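Local coordinates for tannase (Fusobacterium nucleatum subsp. nucleatum ATCC 25586, PDB 6YQ4), which probably hydrolyses the ester bonds of gallotannins, as an alpha/beta-hydrolase-family tannase that also binds a magnesium ion, at residues 272-284 with 450-462. Residues are numbered along the deposited sequence; the frame is centred on the assembly and turned at random.
Sequences FPIYLNSLKLTDD and AIPAILALKLKNS
Asn-461 ND2 donates to Thr-282 O at 2.8 Å, and the acceptor lies only 1° out of the amide plane. In return Thr-282 N donates to Asn-461 OD1 at 2.9 Å, nearly straight at 170°. The pair closes a ring, with the amide serving as donor and acceptor together, which fixes its rotation. Chi1 of -72° carries the Asn-461 amide beside its own backbone N, where it meets the Thr-282 backbone.

Next to this polar pair, Leu-281 presses CD1 onto Leu-457 CB at 3.8 Å, while its CD2 lies 3.7 Å from Asn-461 OD1. Further back, Ile-454 is met by four side chains: its CD1 touches Leu-276 CD1 at 3.8 Å and the edge of the Phe-272 ring, near the ring plane, at CZ (3.8 Å), its CG2 meets Leu-279 CD1, and its CG1 lies 4.0 Å from Leu-281 CD1.

The two helical segments run nearly parallel but 12.2 Å apart, so side chains bridge the gap until the chain leaves helix 259-279 at Lys-280. Leu-281 also shares backbone hydrogen bonds with Leu-289. Apolar contact thus comes from the helix and from Leu-281 just beyond it, while directional amide bonds fix the loop that follows helix 259-279 beside the C-terminal end of helix 450-461.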
loop_
_atom_site.group_PDB
_atom_site.type_symbol
_atom_site.label_atom_id
_atom_site.label_comp_id
_atom_site.label_asym_id
_atom_site.label_seq_id
_atom_site.Cartn_x
_atom_site.Cartn_y
_atom_site.Cartn_z
ATOM N N PHE A 272 -4.723 -19.824 9.683
ATOM C CA PHE A 272 -3.929 -18.653 10.048
ATOM C C PHE A 272 -2.939 -18.898 11.203
ATOM O O PHE A 272 -1.796 -18.431 11.122
ATOM C CB PHE A 272 -4.859 -17.492 10.393
ATOM C CG PHE A 272 -4.146 -16.184 10.628
ATOM C CD1 PHE A 272 -3.398 -15.583 9.611
ATOM C CD2 PHE A 272 -4.221 -15.551 11.876
ATOM C CE1 PHE A 272 -2.742 -14.363 9.835
ATOM C CE2 PHE A 272 -3.577 -14.335 12.099
ATOM C CZ PHE A 272 -2.836 -13.743 11.076
ATOM N N PRO A 273 -3.314 -19.614 12.279
ATOM C CA PRO A 273 -2.336 -19.854 13.357
ATOM C C PRO A 273 -1.076 -20.572 12.910
ATOM O O PRO A 273 0.009 -20.274 13.426
ATOM C CB PRO A 273 -3.136 -20.687 14.372
ATOM C CG PRO A 273 -4.556 -20.272 14.152
ATOM C CD PRO A 273 -4.649 -20.131 12.651
ATOM N N ILE A 274 -1.181 -21.525 11.981
ATOM C CA ILE A 274 0.020 -22.184 11.483
ATOM C C ILE A 274 0.928 -21.160 10.821
ATOM O O ILE A 274 2.159 -21.222 10.946
ATOM C CB ILE A 274 -0.333 -23.328 10.512
ATOM C CG1 ILE A 274 -1.670 -24.005 10.890
ATOM C CG2 ILE A 274 0.813 -24.325 10.466
ATOM C CD1 ILE A 274 -2.193 -25.068 9.881
ATOM N N TYR A 275 0.341 -20.183 10.130
ATOM C CA TYR A 275 1.176 -19.219 9.427
ATOM C C TYR A 275 1.740 -18.184 10.388
ATOM O O TYR A 275 2.949 -17.934 10.402
ATOM C CB TYR A 275 0.407 -18.533 8.305
ATOM C CG TYR A 275 1.125 -17.279 7.813
ATOM C CD1 TYR A 275 2.362 -17.363 7.150
ATOM C CD2 TYR A 275 0.587 -16.006 8.042
ATOM C CE1 TYR A 275 3.020 -16.219 6.704
ATOM C CE2 TYR A 275 1.237 -14.860 7.615
ATOM C CZ TYR A 275 2.444 -14.965 6.946
ATOM O OH TYR A 275 3.076 -13.806 6.554
ATOM N N LEU A 276 0.878 -17.581 11.203
ATOM C CA LEU A 276 1.339 -16.557 12.126
ATOM C C LEU A 276 2.440 -17.077 13.048
ATOM O O LEU A 276 3.445 -16.390 13.258
ATOM C CB LEU A 276 0.173 -16.017 12.941
ATOM C CG LEU A 276 0.696 -14.906 13.853
ATOM C CD1 LEU A 276 0.003 -13.595 13.502
ATOM C CD2 LEU A 276 0.550 -15.262 15.346
ATOM N N ASN A 277 2.301 -18.303 13.573
ATOM C CA ASN A 277 3.344 -18.819 14.460
ATOM C C ASN A 277 4.653 -19.046 13.731
ATOM O O ASN A 277 5.709 -19.084 14.371
ATOM C CB ASN A 277 2.910 -20.117 15.119
ATOM C CG ASN A 277 1.705 -19.936 15.964
ATOM O OD1 ASN A 277 1.413 -18.824 16.382
ATOM N ND2 ASN A 277 0.967 -21.017 16.207
ATOM N N SER A 278 4.606 -19.241 12.412
ATOM C CA SER A 278 5.828 -19.512 11.660
ATOM C C SER A 278 6.719 -18.286 11.565
ATOM O O SER A 278 7.920 -18.429 11.334
ATOM C CB SER A 278 5.497 -19.998 10.244
ATOM O OG SER A 278 4.985 -18.915 9.452
ATOM N N LEU A 279 6.144 -17.093 11.703
ATOM C CA LEU A 279 6.876 -15.843 11.579
ATOM C C LEU A 279 7.698 -15.525 12.827
ATOM O O LEU A 279 8.697 -14.805 12.721
ATOM C CB LEU A 279 5.886 -14.696 11.286
ATOM C CG LEU A 279 4.849 -14.844 10.149
ATOM C CD1 LEU A 279 3.778 -13.733 10.147
ATOM C CD2 LEU A 279 5.561 -14.886 8.825
ATOM N N LYS A 280 7.319 -16.064 13.991
ATOM C CA LYS A 280 8.026 -15.823 15.257
ATOM C C LYS A 280 8.157 -14.325 15.522
ATOM O O LYS A 280 9.248 -13.779 15.711
ATOM C CB LYS A 280 9.384 -16.523 15.272
ATOM C CG LYS A 280 9.242 -17.978 14.895
ATOM C CD LYS A 280 10.453 -18.801 15.252
ATOM C CE LYS A 280 10.258 -20.240 14.803
ATOM N NZ LYS A 280 8.946 -20.793 15.262
ATOM N N LEU A 281 7.008 -13.660 15.494
ATOM C CA LEU A 281 6.912 -12.242 15.779
ATOM C C LEU A 281 6.868 -12.026 17.290
ATOM O O LEU A 281 6.189 -12.754 18.025
ATOM C CB LEU A 281 5.655 -11.672 15.115
ATOM C CG LEU A 281 5.614 -11.682 13.577
ATOM C CD1 LEU A 281 4.422 -10.973 13.107
ATOM C CD2 LEU A 281 6.857 -11.035 12.993
ATOM N N THR A 282 7.611 -11.035 17.754
ATOM C CA THR A 282 7.628 -10.660 19.158
ATOM C C THR A 282 7.134 -9.232 19.300
ATOM O O THR A 282 7.382 -8.385 18.434
ATOM C CB THR A 282 9.029 -10.756 19.742
ATOM O OG1 THR A 282 9.888 -9.911 18.979
ATOM C CG2 THR A 282 9.551 -12.194 19.705
ATOM N N ASP A 283 6.430 -8.966 20.396
ATOM C CA ASP A 283 6.027 -7.591 20.661
ATOM C C ASP A 283 7.187 -6.776 21.242
ATOM O O ASP A 283 8.340 -7.198 21.189
ATOM C CB ASP A 283 4.824 -7.563 21.606
ATOM C CG ASP A 283 5.149 -8.103 22.999
ATOM O OD1 ASP A 283 6.343 -8.345 23.312
ATOM O OD2 ASP A 283 4.185 -8.291 23.781
ATOM N N ASP A 284 6.868 -5.614 21.813
ATOM C CA ASP A 284 7.866 -4.715 22.380
ATOM C C ASP A 284 8.690 -5.366 23.476
ATOM O O ASP A 284 9.848 -4.988 23.694
ATOM C CB ASP A 284 7.166 -3.499 22.958
ATOM C CG ASP A 284 7.425 -2.282 22.175
ATOM O OD1 ASP A 284 8.142 -2.408 21.160
ATOM O OD2 ASP A 284 6.929 -1.213 22.582
ATOM N N ALA A 450 -4.893 -7.532 10.888
ATOM C CA ALA A 450 -3.794 -8.434 11.194
ATOM C C ALA A 450 -2.637 -8.276 10.217
ATOM O O ALA A 450 -1.485 -8.522 10.586
ATOM C CB ALA A 450 -4.310 -9.878 11.189
ATOM N N ILE A 451 -2.917 -7.859 8.982
ATOM C CA ILE A 451 -1.931 -7.874 7.901
ATOM C C ILE A 451 -0.990 -6.678 8.036
ATOM O O ILE A 451 0.235 -6.876 8.043
ATOM C CB ILE A 451 -2.600 -7.901 6.509
ATOM C CG1 ILE A 451 -3.226 -9.264 6.218
ATOM C CG2 ILE A 451 -1.558 -7.583 5.417
ATOM C CD1 ILE A 451 -2.181 -10.315 5.773
ATOM N N PRO A 452 -1.479 -5.432 8.108
ATOM C CA PRO A 452 -0.545 -4.330 8.382
ATOM C C PRO A 452 0.129 -4.450 9.744
ATOM O O PRO A 452 1.312 -4.093 9.861
ATOM C CB PRO A 452 -1.422 -3.060 8.287
ATOM C CG PRO A 452 -2.856 -3.533 8.472
ATOM C CD PRO A 452 -2.858 -4.937 7.874
ATOM N N ALA A 453 -0.576 -4.954 10.767
ATOM C CA ALA A 453 0.071 -5.216 12.064
ATOM C C ALA A 453 1.257 -6.162 11.920
ATOM O O ALA A 453 2.331 -5.919 12.502
ATOM C CB ALA A 453 -0.920 -5.817 13.069
ATOM N N ILE A 454 1.079 -7.262 11.166
ATOM C CA ILE A 454 2.181 -8.204 10.943
ATOM C C ILE A 454 3.338 -7.530 10.209
ATOM O O ILE A 454 4.508 -7.776 10.515
ATOM C CB ILE A 454 1.681 -9.441 10.183
ATOM C CG1 ILE A 454 0.943 -10.395 11.122
ATOM C CG2 ILE A 454 2.826 -10.130 9.431
ATOM C CD1 ILE A 454 0.142 -11.425 10.330
ATOM N N LEU A 455 3.045 -6.668 9.231
ATOM C CA LEU A 455 4.128 -5.921 8.589
ATOM C C LEU A 455 4.864 -5.056 9.610
ATOM O O LEU A 455 6.100 -5.068 9.686
ATOM C CB LEU A 455 3.574 -5.054 7.471
ATOM C CG LEU A 455 4.517 -4.133 6.710
ATOM C CD1 LEU A 455 5.391 -4.941 5.793
ATOM C CD2 LEU A 455 3.687 -3.148 5.905
ATOM N N ALA A 456 4.100 -4.306 10.409
ATOM C CA ALA A 456 4.677 -3.456 11.436
ATOM C C ALA A 456 5.511 -4.265 12.431
ATOM O O ALA A 456 6.590 -3.831 12.839
ATOM C CB ALA A 456 3.550 -2.676 12.128
ATOM N N LEU A 457 5.066 -5.465 12.800
ATOM C CA LEU A 457 5.850 -6.235 13.770
ATOM C C LEU A 457 7.163 -6.701 13.170
ATOM O O LEU A 457 8.205 -6.703 13.844
ATOM C CB LEU A 457 5.065 -7.442 14.273
ATOM C CG LEU A 457 3.903 -7.139 15.213
ATOM C CD1 LEU A 457 2.808 -8.235 15.162
ATOM C CD2 LEU A 457 4.440 -6.946 16.587
ATOM N N LYS A 458 7.105 -7.173 11.930
ATOM C CA LYS A 458 8.285 -7.668 11.243
ATOM C C LYS A 458 9.330 -6.578 11.116
ATOM O O LYS A 458 10.526 -6.823 11.329
ATOM C CB LYS A 458 7.872 -8.217 9.877
ATOM C CG LYS A 458 8.992 -8.786 9.070
ATOM C CD LYS A 458 9.549 -10.020 9.729
ATOM C CE LYS A 458 10.763 -10.508 8.957
ATOM N NZ LYS A 458 11.626 -11.452 9.758
ATOM N N LEU A 459 8.903 -5.350 10.834
ATOM C CA LEU A 459 9.872 -4.260 10.724
ATOM C C LEU A 459 10.471 -3.890 12.089
ATOM O O LEU A 459 11.674 -3.629 12.202
ATOM C CB LEU A 459 9.216 -3.045 10.081
ATOM C CG LEU A 459 8.739 -3.172 8.649
ATOM C CD1 LEU A 459 7.592 -2.202 8.365
ATOM C CD2 LEU A 459 9.899 -2.910 7.714
ATOM N N LYS A 460 9.644 -3.833 13.130
ATOM C CA LYS A 460 10.168 -3.572 14.467
ATOM C C LYS A 460 11.143 -4.657 14.900
ATOM O O LYS A 460 12.205 -4.363 15.477
ATOM C CB LYS A 460 9.015 -3.472 15.465
ATOM C CG LYS A 460 8.094 -2.306 15.207
ATOM C CD LYS A 460 6.998 -2.265 16.234
ATOM C CE LYS A 460 7.439 -1.550 17.503
ATOM N NZ LYS A 460 6.662 -0.291 17.609
ATOM N N ASN A 461 10.794 -5.924 14.642
ATOM C CA ASN A 461 11.645 -7.026 15.078
ATOM C C ASN A 461 12.992 -6.997 14.373
ATOM O O ASN A 461 13.955 -7.593 14.875
ATOM C CB ASN A 461 10.939 -8.362 14.845
ATOM C CG ASN A 461 9.772 -8.600 15.811
ATOM O OD1 ASN A 461 9.029 -9.555 15.658
ATOM N ND2 ASN A 461 9.628 -7.738 16.816
ATOM N N SER A 462 13.064 -6.307 13.232
ATOM C CA SER A 462 14.262 -6.148 12.427
ATOM C C SER A 462 14.977 -4.827 12.668
ATOM O O SER A 462 15.920 -4.512 11.937
ATOM C CB SER A 462 13.945 -6.283 10.932
ATOM O OG SER A 462 13.072 -7.370 10.667
#